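Local atomic coordinates of purine catabolism protein pucG (Bacillus subtilis, PDB entry 3ISL), a protein that catalyses the pyridoxal-phosphate-dependent transfer of an amino group from (S)-ureidoglycine to glyoxylate, giving oxalurate and glycine in purine catabolism. Residues T32-Q37 / A269-Y274; P66-S71 / N264-A269; G74-L79 / N247-S252; S201-M206 / L273-E278. All blocks are in the same frame, centred on the assembly; numbering follows the deposited sequence.

Contact 1. Residues T32-Q37 / A269-Y274; sequences TPVVGQ and ATTMLY
Tyr274 reaches from the first turns of helix 270-286 to the extended loop 32-37 and meets it with successive atoms of its side chain. From CB, the first torsion sets CG opposite the carbonyl carbon (chi1 -71°), and the carbonyl of Thr270, one turn earlier, lies over one face of the ring, with Thr270 O 3.6 Å above the plane and offset toward the rim. Farther out, CE2 of Tyr274 lies 3.8 Å from CB of Thr32, whose OG1 is engaged with the backbone of Val29. The carbonyls of Thr32 and Pro33 both come to the ring edge, near its plane. At the tip, Tyr274 OH donates to Pro33 O at 2.8 Å, tilted 23° from the carbonyl plane, while CG2 of Val35 lies 3.8 Å from the same hydroxyl oxygen. A water provides a second polar link, donating to Thr32 O and accepting from Thr271 OG1 at 2.6 Å. Between these polar points the packing is mostly apolar: CB of Val34 lies 3.7 Å from CG2 of Thr270, the two side chains crossing at about a right angle, and Thr270 CG2 also sits 3.3 Å from Val35 O. Phe42 and Ile45 of helix 40-56 flank the helix start, and Val20 of the second subunit touches Val34. The result is an irregular N-terminal loop laid across the opening turns of a long helix in a class-V aminotransferase, at the dimer interface.

Contact 2. Residues P66-S71 / N264-A269; sequences PIDGTS and NHHTEA. With PLP (pyridoxal-5'-phosphate), chain C; PLP (pyridoxal-5'-phosphate), chain D.
The edge of the His266 ring meets Asp68, whose OD1 lies close to the ring plane, while the ring of Tyr257 meets the same imidazole with the two planes inclined by about 35°. The second pair of flat groups is carboxylate to carboxylate: Asp68 and Glu268 are turned 51° against each other, and Asp68 OD2 comes within 2.5 Å of Glu268 OE1. Glu268 gets there by a bend in its chain (chi2 55°) that folds the acid back toward strand 63-68. A weak hydrogen bond from Ala269 N also reaches Asp68 OD1, at 3.1 Å, and a water donates to both Pro66 O and Glu268 OE2. Asp68 OD2 is likely to lose its close oxygen neighbour, and the water an acceptor, if an alanine replaced Glu268. At the ends of the segments lie the two cofactors. Thr70 and Ser71 hold one phosphate, with Ser71 OG donating to its O3P at 2.8 Å, and Thr267 of the second subunit bonds it too; Thr267 of this chain does the same for the other cofactor, its OG1 lying 2.6 Å from O3P. As for the acids, oxygens this close imply that one carboxyl group probably carries a proton and shares it with the other.

Contact 3. Residues G74-L79 / N247-S252; sequences GIEAVL and NYFDLS
Glu76, whose stem lies against the ring of Phe249, has an oxygen gripped twice: OE1 is hydrogen-bonded to Tyr108 OH and to Ser246 OG of the second subunit, while OE2 takes the backbone N of Tyr248 of that same subunit. The side chain runs out fully extended, with CG anti to the backbone N (chi1 -177°), and on the way its CG passes 4.0 Å from CD2 of Phe249. The carboxylate plane stands 52° from that of the ring, and the approach to the ring is oblique. The closest packing lies one residue farther along helix 71-82. There CB of Ala77 sits only 3.3 Å from CB of Phe249, and the CA atoms of Ala77 and Phe249 are 4.3 Å apart, a close approach consistent with the small side chain of Ala77. The segment 247-252 is a worked example of how a turn leads into a helix: a type I beta turn from Asn247 to Asp250 is followed directly by helix 251-257, and Asp250 is its N-cap, with OD2 weakly accepting from Ser252 N at 3.1 Å. Without the ring of Phe249, as with an alanine here, a gap is likely to open beside Ala77, and the stem of Glu76 to lose its apolar cover. Beyond the turn, Leu251 takes over the packing. Its CD2 lies 3.8 Å from CB of Ala77, and its CD1 lies 4.0 Å from CG2 of Val78. Tyr65 and Ile67 of strand 63-68 touch the same leucine, and Ile67 also touches Phe249.

Contact 4. Residues S201-M206 / L273-E278; sequences SVPSGM and LYALRE
Met206, Val202 and Leu276 carry most of this apolar contact between the loop 201-206 and helix 270-286. The methionine is stretched out beyond CG (chi2 -176°, chi3 167°), which sends its sulfur and methyl along the helix surface. Its SD lies 4.1 Å from CD2 of Leu276, the two side chains crossing at about a right angle, and its CE ends 3.9 Å from the backbone N of Leu273. Val202 sets its two methyls against the Ala275-Leu276 peptide. With CG1 anti to its own N (chi1 167°), that methyl lies 3.9 Å from Leu276 N, while CG2 lies 3.7 Å from Ala275 O. The CB of Ala275 fits between neighbours, 4.1 Å from both CG1 of Val202 and CD of Pro203. No hydrogen bond crosses between the segments. In the fold, helix 270-286 is thus wedged between this loop, which leads into strand 206-211, and helix 40-56, whose Phe42 and Ile45 touch Leu273; Pro66 of strand 63-68 backs Leu276, and Val26 of helix 24-29 touches Pro203 and Ala275.

Contact 2 is the hub of the set. Its centre lies about 10 Å from that of contact 3 and about 12 Å from those of contacts 1 and 4. Asp68 O meets Tyr248 OH at 2.6 Å and His265 NE2 meets Asn247 O at 2.8 Å, tying contact 2 to contact 3, while Gln37 NE2 reaches Asn264 OD1 at 2.9 Å and ties it to contact 1. Toward contact 4, Pro66 CG packs 3.6 Å from Leu276 CD2. Contacts 1 and 4 use overlapping stretches of helix 270-286 and share Leu273 and Tyr274. Contacts 1 and 3 are the farthest apart, with centres about 22 Å from each other. Contact 2 alone holds residues bonded to pyridoxal phosphate; the Met206 side chain of contact 4 stays about 9 Å from a cofactor.

Contact 1. Residues T32-Q37 / A269-Y274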
loop_
_atom_site.group_PDB
_atom_site.type_symbol
_atom_site.label_atom_id
_atom_site.label_comp_id
_atom_site.label_asym_id
_atom_site.label_seq_id
_atom_site.Cartn_x
_atom_site.Cartn_y
_atom_site.Cartn_z
ATOM N N THR A 32 -7.648 15.790 4.841
ATOM C CA THR A 32 -8.672 15.558 5.903
ATOM C C THR A 32 -8.082 14.755 7.087
ATOM O O THR A 32 -7.409 13.781 6.867
ATOM C CB THR A 32 -9.823 14.779 5.333
ATOM O OG1 THR A 32 -10.352 15.466 4.181
ATOM C CG2 THR A 32 -10.940 14.591 6.363
ATOM N N PRO A 33 -8.369 15.152 8.349
ATOM C CA PRO A 33 -7.854 14.334 9.472
ATOM C C PRO A 33 -8.399 12.880 9.423
ATOM O O PRO A 33 -9.577 12.634 9.129
ATOM C CB PRO A 33 -8.280 15.118 10.719
ATOM C CG PRO A 33 -8.172 16.668 10.208
ATOM C CD PRO A 33 -8.867 16.486 8.783
ATOM N N VAL A 34 -7.536 11.943 9.755
ATOM C CA VAL A 34 -7.841 10.523 9.681
ATOM C C VAL A 34 -8.808 10.128 10.806
ATOM O O VAL A 34 -8.909 10.839 11.810
ATOM C CB VAL A 34 -6.600 9.653 9.798
ATOM C CG1 VAL A 34 -5.573 9.935 8.684
ATOM C CG2 VAL A 34 -5.968 9.829 11.126
ATOM N N VAL A 35 -9.558 9.052 10.566
ATOM C CA VAL A 35 -10.359 8.361 11.569
ATOM C C VAL A 35 -9.833 6.907 11.562
ATOM O O VAL A 35 -9.186 6.542 10.618
ATOM C CB VAL A 35 -11.897 8.377 11.198
ATOM C CG1 VAL A 35 -12.485 9.814 11.199
ATOM C CG2 VAL A 35 -12.217 7.623 9.873
ATOM N N GLY A 36 -10.143 6.086 12.570
ATOM C CA GLY A 36 -9.603 4.693 12.654
ATOM C C GLY A 36 -10.403 3.656 11.923
ATOM O O GLY A 36 -11.481 4.004 11.462
ATOM N N GLN A 37 -9.873 2.406 11.789
ATOM C CA GLN A 37 -10.468 1.361 10.915
ATOM C C GLN A 37 -11.749 0.952 11.534
ATOM O O GLN A 37 -12.632 0.576 10.839
ATOM C CB GLN A 37 -9.600 0.044 10.771
ATOM C CG GLN A 37 -8.494 -0.180 11.845
ATOM C CD GLN A 37 -7.933 -1.650 11.980
ATOM O OE1 GLN A 37 -8.059 -2.524 11.091
ATOM N NE2 GLN A 37 -7.309 -1.907 13.134
ATOM N N ALA A 269 -5.597 1.626 4.942
ATOM C CA ALA A 269 -4.895 2.854 4.708
ATOM C C ALA A 269 -5.933 3.972 4.622
ATOM O O ALA A 269 -6.632 4.109 3.571
ATOM C CB ALA A 269 -4.126 2.789 3.430
ATOM N N THR A 270 -6.016 4.745 5.691
ATOM C CA THR A 270 -7.071 5.745 5.880
ATOM C C THR A 270 -7.186 6.779 4.818
ATOM O O THR A 270 -8.240 6.891 4.187
ATOM C CB THR A 270 -6.959 6.480 7.201
ATOM O OG1 THR A 270 -6.653 5.525 8.230
ATOM C CG2 THR A 270 -8.377 7.322 7.487
ATOM N N THR A 271 -6.086 7.482 4.550
ATOM C CA THR A 271 -6.070 8.556 3.612
ATOM C C THR A 271 -6.238 8.030 2.172
ATOM O O THR A 271 -6.884 8.687 1.353
ATOM C CB THR A 271 -4.785 9.396 3.745
ATOM O OG1 THR A 271 -4.782 10.024 5.015
ATOM C CG2 THR A 271 -4.714 10.445 2.597
ATOM N N MET A 272 -5.663 6.869 1.860
ATOM C CA MET A 272 -5.769 6.315 0.496
ATOM C C MET A 272 -7.211 5.898 0.191
ATOM O O MET A 272 -7.641 5.959 -0.935
ATOM C CB MET A 272 -4.813 5.122 0.260
ATOM C CG MET A 272 -3.347 5.585 0.035
ATOM S SD MET A 272 -3.157 6.791 -1.333
ATOM C CE MET A 272 -3.937 5.961 -2.749
ATOM N N LEU A 273 -7.921 5.471 1.222
ATOM C CA LEU A 273 -9.359 5.179 1.122
ATOM C C LEU A 273 -10.214 6.425 0.898
ATOM O O LEU A 273 -11.119 6.386 0.063
ATOM C CB LEU A 273 -9.866 4.433 2.394
ATOM C CG LEU A 273 -11.340 3.966 2.222
ATOM C CD1 LEU A 273 -11.456 2.998 1.090
ATOM C CD2 LEU A 273 -11.983 3.379 3.469
ATOM N N TYR A 274 -9.914 7.536 1.610
ATOM C CA TYR A 274 -10.542 8.813 1.333
ATOM C C TYR A 274 -10.415 9.112 -0.162
ATOM O O TYR A 274 -11.418 9.501 -0.835
ATOM C CB TYR A 274 -9.877 9.996 2.118
ATOM C CG TYR A 274 -10.112 10.061 3.632
ATOM C CD1 TYR A 274 -11.101 9.288 4.257
ATOM C CD2 TYR A 274 -9.356 10.949 4.426
ATOM C CE1 TYR A 274 -11.323 9.395 5.650
ATOM C CE2 TYR A 274 -9.540 11.046 5.771
ATOM C CZ TYR A 274 -10.537 10.277 6.400
ATOM O OH TYR A 274 -10.697 10.380 7.807
HETATM O O HOH W 1 -6.090 12.236 5.068
#

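Contact 2. Residues P66-S71 / N264-A269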
loop_
_atom_site.group_PDB
_atom_site.type_symbol
_atom_site.label_atom_id
_atom_site.label_comp_id
_atom_site.label_asym_id
_atom_site.label_seq_id
_atom_site.Cartn_x
_atom_site.Cartn_y
_atom_site.Cartn_z
ATOM N N PRO A 66 -11.091 -2.547 -2.071
ATOM C CA PRO A 66 -9.685 -2.397 -2.448
ATOM C C PRO A 66 -8.726 -3.236 -1.565
ATOM O O PRO A 66 -9.032 -3.544 -0.451
ATOM C CB PRO A 66 -9.401 -0.906 -2.183
ATOM C CG PRO A 66 -10.359 -0.524 -1.177
ATOM C CD PRO A 66 -11.578 -1.418 -1.269
ATOM N N ILE A 67 -7.568 -3.570 -2.079
ATOM C CA ILE A 67 -6.545 -4.094 -1.194
ATOM C C ILE A 67 -5.425 -3.030 -1.151
ATOM O O ILE A 67 -5.281 -2.187 -2.072
ATOM C CB ILE A 67 -6.000 -5.545 -1.610
ATOM C CG1 ILE A 67 -5.181 -5.469 -2.861
ATOM C CG2 ILE A 67 -7.062 -6.658 -1.767
ATOM C CD1 ILE A 67 -3.664 -5.626 -2.515
ATOM N N ASP A 68 -4.603 -3.086 -0.110
ATOM C CA ASP A 68 -3.713 -1.976 0.165
ATOM C C ASP A 68 -2.427 -2.442 -0.465
ATOM O O ASP A 68 -1.807 -3.390 -0.003
ATOM C CB ASP A 68 -3.598 -1.775 1.689
ATOM C CG ASP A 68 -4.863 -1.202 2.314
ATOM O OD1 ASP A 68 -4.910 -1.044 3.559
ATOM O OD2 ASP A 68 -5.833 -0.954 1.540
ATOM N N GLY A 69 -2.028 -1.850 -1.569
ATOM C CA GLY A 69 -0.844 -2.349 -2.246
ATOM C C GLY A 69 -0.994 -1.696 -3.569
ATOM O O GLY A 69 -2.102 -1.226 -3.900
ATOM N N THR A 70 0.083 -1.643 -4.333
ATOM C CA THR A 70 -0.080 -1.220 -5.711
ATOM C C THR A 70 -0.968 -2.230 -6.487
ATOM O O THR A 70 -1.405 -3.300 -5.940
ATOM C CB THR A 70 1.303 -0.803 -6.405
ATOM O OG1 THR A 70 1.900 -1.896 -7.125
ATOM C CG2 THR A 70 2.283 -0.272 -5.366
ATOM N N SER A 71 -1.273 -1.872 -7.735
ATOM C CA SER A 71 -2.157 -2.672 -8.543
ATOM C C SER A 71 -1.719 -4.133 -8.577
ATOM O O SER A 71 -2.532 -5.048 -8.516
ATOM C CB SER A 71 -2.132 -2.125 -9.938
ATOM O OG SER A 71 -2.215 -0.731 -9.882
ATOM N N ASN A 264 -9.739 -8.038 12.315
ATOM C CA ASN A 264 -8.488 -7.245 12.341
ATOM C C ASN A 264 -7.366 -7.908 11.542
ATOM O O ASN A 264 -6.433 -8.487 12.120
ATOM C CB ASN A 264 -7.964 -6.937 13.761
ATOM C CG ASN A 264 -6.733 -5.995 13.725
ATOM O OD1 ASN A 264 -6.886 -4.800 13.429
ATOM N ND2 ASN A 264 -5.488 -6.551 13.984
ATOM N N HIS A 265 -7.457 -7.812 10.212
ATOM C CA HIS A 265 -6.463 -8.427 9.336
ATOM C C HIS A 265 -5.273 -7.463 9.052
ATOM O O HIS A 265 -4.128 -7.923 8.921
ATOM C CB HIS A 265 -7.083 -8.962 8.019
ATOM C CG HIS A 265 -6.048 -9.326 6.990
ATOM N ND1 HIS A 265 -5.554 -8.418 6.074
ATOM C CD2 HIS A 265 -5.364 -10.483 6.779
ATOM C CE1 HIS A 265 -4.632 -9.003 5.329
ATOM N NE2 HIS A 265 -4.495 -10.255 5.740
ATOM N N HIS A 266 -5.552 -6.153 8.966
ATOM C CA HIS A 266 -4.536 -5.114 8.674
ATOM C C HIS A 266 -5.228 -3.752 8.940
ATOM O O HIS A 266 -6.475 -3.649 8.844
ATOM C CB HIS A 266 -4.097 -5.145 7.181
ATOM C CG HIS A 266 -5.220 -4.816 6.223
ATOM N ND1 HIS A 266 -5.284 -3.629 5.514
ATOM C CD2 HIS A 266 -6.364 -5.487 5.931
ATOM C CE1 HIS A 266 -6.406 -3.599 4.813
ATOM N NE2 HIS A 266 -7.086 -4.710 5.058
ATOM N N THR A 267 -4.425 -2.728 9.244
ATOM C CA THR A 267 -4.893 -1.340 9.356
ATOM C C THR A 267 -5.116 -0.829 7.950
ATOM O O THR A 267 -4.148 -0.519 7.217
ATOM C CB THR A 267 -3.860 -0.434 10.161
ATOM O OG1 THR A 267 -3.684 -0.997 11.476
ATOM C CG2 THR A 267 -4.295 1.083 10.261
ATOM N N GLU A 268 -6.381 -0.779 7.568
ATOM C CA GLU A 268 -6.704 -0.133 6.301
ATOM C C GLU A 268 -5.967 1.250 6.164
ATOM O O GLU A 268 -5.704 1.919 7.192
ATOM C CB GLU A 268 -8.237 0.014 6.157
ATOM C CG GLU A 268 -8.683 0.392 4.714
ATOM C CD GLU A 268 -8.157 -0.588 3.662
ATOM O OE1 GLU A 268 -8.093 -0.229 2.418
ATOM O OE2 GLU A 268 -7.802 -1.716 4.080
ATOM N N ALA A 269 -5.597 1.626 4.942
ATOM C CA ALA A 269 -4.895 2.854 4.708
ATOM C C ALA A 269 -5.933 3.972 4.622
ATOM O O ALA A 269 -6.632 4.109 3.571
ATOM C CB ALA A 269 -4.126 2.789 3.430
HETATM N N1 PLP C . -0.836 -4.000 -14.932
HETATM C C2 PLP C . -0.976 -3.116 -16.102
HETATM C C2A PLP C . -1.682 -3.437 -17.278
HETATM C C3 PLP C . -0.386 -1.847 -16.141
HETATM O O3 PLP C . -0.523 -1.020 -17.227
HETATM C C4 PLP C . 0.337 -1.339 -15.085
HETATM C C4A PLP C . 0.956 0.109 -15.187
HETATM C C5 PLP C . 0.484 -2.133 -13.954
HETATM C C6 PLP C . -0.066 -3.450 -13.851
HETATM C C5A PLP C . 1.323 -1.564 -12.858
HETATM O O4P PLP C . 0.645 -1.573 -11.690
HETATM P P PLP C . 1.476 -0.901 -10.526
HETATM O O1P PLP C . 2.731 -0.203 -11.036
HETATM O O2P PLP C . 1.684 -2.211 -9.523
HETATM O O3P PLP C . 0.470 0.155 -9.691
HETATM N N1 PLP D . 3.385 -5.202 14.936
HETATM C C2 PLP D . 2.907 -4.406 16.012
HETATM C C2A PLP D . 3.509 -4.433 17.284
HETATM C C3 PLP D . 1.778 -3.619 15.806
HETATM O O3 PLP D . 1.247 -2.839 16.814
HETATM C C4 PLP D . 1.142 -3.566 14.562
HETATM C C4A PLP D . -0.085 -2.575 14.586
HETATM C C5 PLP D . 1.649 -4.355 13.481
HETATM C C6 PLP D . 2.774 -5.177 13.674
HETATM C C5A PLP D . 1.108 -4.440 12.038
HETATM O O4P PLP D . 0.312 -3.325 11.757
HETATM P P PLP D . -0.492 -3.047 10.278
HETATM O O1P PLP D . -0.202 -4.104 9.219
HETATM O O2P PLP D . -0.045 -1.581 9.740
HETATM O O3P PLP D . -2.059 -2.880 10.697
HETATM O O HOH W 2 -8.056 -4.004 2.071
#

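Contact 3. Residues G74-L79 / N247-S252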
loop_
_atom_site.group_PDB
_atom_site.type_symbol
_atom_site.label_atom_id
_atom_site.label_comp_id
_atom_site.label_asym_id
_atom_site.label_seq_id
_atom_site.Cartn_x
_atom_site.Cartn_y
_atom_site.Cartn_z
ATOM N N GLY A 74 -2.574 -6.206 -5.823
ATOM C CA GLY A 74 -3.943 -6.627 -6.021
ATOM C C GLY A 74 -4.004 -7.864 -6.897
ATOM O O GLY A 74 -4.721 -8.810 -6.610
ATOM N N ILE A 75 -3.267 -7.828 -8.004
ATOM C CA ILE A 75 -3.213 -8.957 -8.910
ATOM C C ILE A 75 -2.659 -10.212 -8.212
ATOM O O ILE A 75 -3.215 -11.300 -8.341
ATOM C CB ILE A 75 -2.346 -8.630 -10.116
ATOM C CG1 ILE A 75 -2.975 -7.462 -10.934
ATOM C CG2 ILE A 75 -2.096 -9.951 -10.929
ATOM C CD1 ILE A 75 -2.073 -6.993 -12.149
ATOM N N GLU A 76 -1.556 -10.042 -7.471
ATOM C CA GLU A 76 -0.959 -11.110 -6.716
ATOM C C GLU A 76 -1.910 -11.716 -5.660
ATOM O O GLU A 76 -2.013 -12.972 -5.552
ATOM C CB GLU A 76 0.402 -10.670 -6.111
ATOM C CG GLU A 76 1.125 -11.827 -5.342
ATOM C CD GLU A 76 2.600 -11.559 -5.112
ATOM O OE1 GLU A 76 3.214 -12.266 -4.296
ATOM O OE2 GLU A 76 3.168 -10.660 -5.763
ATOM N N ALA A 77 -2.634 -10.864 -4.926
ATOM C CA ALA A 77 -3.559 -11.370 -3.895
ATOM C C ALA A 77 -4.649 -12.241 -4.550
ATOM O O ALA A 77 -4.953 -13.326 -4.052
ATOM C CB ALA A 77 -4.176 -10.242 -3.071
ATOM N N VAL A 78 -5.226 -11.783 -5.672
ATOM C CA VAL A 78 -6.209 -12.610 -6.351
ATOM C C VAL A 78 -5.523 -13.921 -6.783
ATOM O O VAL A 78 -5.991 -14.998 -6.418
ATOM C CB VAL A 78 -6.898 -11.904 -7.524
ATOM C CG1 VAL A 78 -7.794 -12.912 -8.298
ATOM C CG2 VAL A 78 -7.758 -10.693 -7.038
ATOM N N LEU A 79 -4.402 -13.856 -7.509
ATOM C CA LEU A 79 -3.813 -15.109 -8.022
ATOM C C LEU A 79 -3.323 -16.046 -6.892
ATOM O O LEU A 79 -3.490 -17.266 -6.983
ATOM C CB LEU A 79 -2.699 -14.810 -9.003
ATOM C CG LEU A 79 -3.170 -14.186 -10.324
ATOM C CD1 LEU A 79 -1.988 -13.708 -11.064
ATOM C CD2 LEU A 79 -3.958 -15.257 -11.118
ATOM N N ASN A 247 -0.036 -14.195 3.874
ATOM C CA ASN A 247 -0.987 -13.728 4.878
ATOM C C ASN A 247 -1.638 -12.377 4.488
ATOM O O ASN A 247 -2.867 -12.212 4.592
ATOM C CB ASN A 247 -0.314 -13.609 6.265
ATOM C CG ASN A 247 -1.238 -12.946 7.300
ATOM O OD1 ASN A 247 -2.096 -13.610 7.902
ATOM N ND2 ASN A 247 -1.081 -11.626 7.488
ATOM N N TYR A 248 -0.805 -11.417 4.041
ATOM C CA TYR A 248 -1.276 -10.064 3.695
ATOM C C TYR A 248 -2.217 -10.090 2.469
ATOM O O TYR A 248 -3.241 -9.385 2.455
ATOM C CB TYR A 248 -0.084 -9.127 3.456
ATOM C CG TYR A 248 -0.413 -7.666 3.225
ATOM C CD1 TYR A 248 -0.634 -6.794 4.314
ATOM C CD2 TYR A 248 -0.504 -7.150 1.909
ATOM C CE1 TYR A 248 -0.890 -5.451 4.110
ATOM C CE2 TYR A 248 -0.763 -5.804 1.667
ATOM C CZ TYR A 248 -0.964 -4.940 2.768
ATOM O OH TYR A 248 -1.225 -3.576 2.541
ATOM N N PHE A 249 -1.914 -10.941 1.486
ATOM C CA PHE A 249 -2.788 -11.123 0.292
ATOM C C PHE A 249 -3.871 -12.224 0.428
ATOM O O PHE A 249 -4.415 -12.694 -0.578
ATOM C CB PHE A 249 -1.915 -11.331 -0.974
ATOM C CG PHE A 249 -0.965 -10.173 -1.276
ATOM C CD1 PHE A 249 -1.380 -8.833 -1.126
ATOM C CD2 PHE A 249 0.336 -10.428 -1.697
ATOM C CE1 PHE A 249 -0.504 -7.763 -1.390
ATOM C CE2 PHE A 249 1.229 -9.368 -1.972
ATOM C CZ PHE A 249 0.808 -8.036 -1.795
ATOM N N ASP A 250 -4.178 -12.641 1.674
ATOM C CA ASP A 250 -5.176 -13.707 1.931
ATOM C C ASP A 250 -6.633 -13.149 1.799
ATOM O O ASP A 250 -7.187 -12.595 2.773
ATOM C CB ASP A 250 -4.926 -14.363 3.313
ATOM C CG ASP A 250 -5.831 -15.622 3.576
ATOM O OD1 ASP A 250 -5.521 -16.387 4.550
ATOM O OD2 ASP A 250 -6.823 -15.847 2.799
ATOM N N LEU A 251 -7.230 -13.263 0.605
ATOM C CA LEU A 251 -8.578 -12.675 0.351
ATOM C C LEU A 251 -9.667 -13.220 1.283
ATOM O O LEU A 251 -10.689 -12.588 1.491
ATOM C CB LEU A 251 -9.014 -12.843 -1.133
ATOM C CG LEU A 251 -8.109 -12.200 -2.181
ATOM C CD1 LEU A 251 -8.739 -12.291 -3.549
ATOM C CD2 LEU A 251 -7.732 -10.727 -1.875
ATOM N N SER A 252 -9.438 -14.431 1.798
ATOM C CA SER A 252 -10.332 -15.105 2.756
ATOM C C SER A 252 -10.394 -14.383 4.107
ATOM O O SER A 252 -11.433 -14.406 4.773
ATOM C CB SER A 252 -9.855 -16.528 3.037
ATOM O OG SER A 252 -10.838 -17.172 3.778
#

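Contact 4. Residues S201-M206 / L273-E278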
loop_
_atom_site.group_PDB
_atom_site.type_symbol
_atom_site.label_atom_id
_atom_site.label_comp_id
_atom_site.label_asym_id
_atom_site.label_seq_id
_atom_site.Cartn_x
_atom_site.Cartn_y
_atom_site.Cartn_z
ATOM N N SER A 201 -7.213 8.339 -11.752
ATOM C CA SER A 201 -6.550 9.559 -11.256
ATOM C C SER A 201 -6.640 9.635 -9.728
ATOM O O SER A 201 -6.981 10.678 -9.142
ATOM C CB SER A 201 -7.171 10.819 -11.911
ATOM O OG SER A 201 -6.632 10.914 -13.209
ATOM N N VAL A 202 -6.350 8.506 -9.104
ATOM C CA VAL A 202 -6.167 8.436 -7.651
ATOM C C VAL A 202 -4.731 8.101 -7.313
ATOM O O VAL A 202 -4.156 7.312 -7.991
ATOM C CB VAL A 202 -7.209 7.454 -7.051
ATOM C CG1 VAL A 202 -6.905 7.054 -5.598
ATOM C CG2 VAL A 202 -8.588 8.080 -7.221
ATOM N N PRO A 203 -4.130 8.733 -6.265
ATOM C CA PRO A 203 -2.706 8.398 -5.988
ATOM C C PRO A 203 -2.481 6.893 -5.993
ATOM O O PRO A 203 -3.328 6.152 -5.464
ATOM C CB PRO A 203 -2.474 8.965 -4.582
ATOM C CG PRO A 203 -3.357 10.155 -4.607
ATOM C CD PRO A 203 -4.649 9.702 -5.310
ATOM N N SER A 204 -1.342 6.459 -6.567
ATOM C CA SER A 204 -1.040 5.024 -6.716
ATOM C C SER A 204 -0.871 4.484 -5.326
ATOM O O SER A 204 -0.615 5.265 -4.408
ATOM C CB SER A 204 0.232 4.839 -7.512
ATOM O OG SER A 204 0.992 6.002 -7.233
ATOM N N GLY A 205 -0.972 3.172 -5.190
ATOM C CA GLY A 205 -0.923 2.553 -3.872
ATOM C C GLY A 205 -2.219 1.968 -3.330
ATOM O O GLY A 205 -2.323 1.659 -2.129
ATOM N N MET A 206 -3.208 1.742 -4.218
ATOM C CA MET A 206 -4.292 0.823 -3.836
ATOM C C MET A 206 -4.775 0.134 -5.063
ATOM O O MET A 206 -4.536 0.649 -6.177
ATOM C CB MET A 206 -5.434 1.524 -3.084
ATOM C CG MET A 206 -5.541 1.213 -1.546
ATOM S SD MET A 206 -7.032 2.120 -1.189
ATOM C CE MET A 206 -7.590 1.622 0.438
ATOM N N LEU A 273 -7.921 5.471 1.222
ATOM C CA LEU A 273 -9.359 5.179 1.122
ATOM C C LEU A 273 -10.214 6.425 0.898
ATOM O O LEU A 273 -11.119 6.386 0.063
ATOM C CB LEU A 273 -9.866 4.433 2.394
ATOM C CG LEU A 273 -11.340 3.966 2.222
ATOM C CD1 LEU A 273 -11.456 2.998 1.090
ATOM C CD2 LEU A 273 -11.983 3.379 3.469
ATOM N N TYR A 274 -9.914 7.536 1.610
ATOM C CA TYR A 274 -10.542 8.813 1.333
ATOM C C TYR A 274 -10.415 9.112 -0.162
ATOM O O TYR A 274 -11.418 9.501 -0.835
ATOM C CB TYR A 274 -9.877 9.996 2.118
ATOM C CG TYR A 274 -10.112 10.061 3.632
ATOM C CD1 TYR A 274 -11.101 9.288 4.257
ATOM C CD2 TYR A 274 -9.356 10.949 4.426
ATOM C CE1 TYR A 274 -11.323 9.395 5.650
ATOM C CE2 TYR A 274 -9.540 11.046 5.771
ATOM C CZ TYR A 274 -10.537 10.277 6.400
ATOM O OH TYR A 274 -10.697 10.380 7.807
ATOM N N ALA A 275 -9.172 8.978 -0.639
ATOM C CA ALA A 275 -8.823 9.335 -2.004
ATOM C C ALA A 275 -9.541 8.430 -3.011
ATOM O O ALA A 275 -10.100 8.913 -3.950
ATOM C CB ALA A 275 -7.300 9.366 -2.210
ATOM N N LEU A 276 -9.598 7.138 -2.760
ATOM C CA LEU A 276 -10.319 6.221 -3.634
ATOM C C LEU A 276 -11.828 6.527 -3.679
ATOM O O LEU A 276 -12.446 6.627 -4.762
ATOM C CB LEU A 276 -10.094 4.750 -3.140
ATOM C CG LEU A 276 -10.769 3.702 -3.980
ATOM C CD1 LEU A 276 -10.297 3.747 -5.529
ATOM C CD2 LEU A 276 -10.522 2.342 -3.394
ATOM N N ARG A 277 -12.426 6.609 -2.501
ATOM C CA ARG A 277 -13.816 7.051 -2.378
ATOM C C ARG A 277 -14.107 8.288 -3.234
ATOM O O ARG A 277 -15.006 8.274 -4.111
ATOM C CB ARG A 277 -14.101 7.288 -0.890
ATOM C CG ARG A 277 -15.633 7.342 -0.442
ATOM C CD ARG A 277 -16.188 8.728 -0.594
ATOM N NE ARG A 277 -17.538 8.803 -0.033
ATOM C CZ ARG A 277 -18.366 9.833 -0.155
ATOM N NH1 ARG A 277 -17.955 10.940 -0.784
ATOM N NH2 ARG A 277 -19.597 9.767 0.395
ATOM N N GLU A 278 -13.321 9.358 -3.048
ATOM C CA GLU A 278 -13.577 10.551 -3.846
ATOM C C GLU A 278 -13.313 10.344 -5.329
ATOM O O GLU A 278 -14.067 10.847 -6.133
ATOM C CB GLU A 278 -12.852 11.793 -3.330
ATOM C CG GLU A 278 -13.231 12.189 -1.939
ATOM C CD GLU A 278 -14.703 12.663 -1.797
ATOM O OE1 GLU A 278 -14.960 13.858 -1.519
ATOM O OE2 GLU A 278 -15.598 11.818 -1.915
#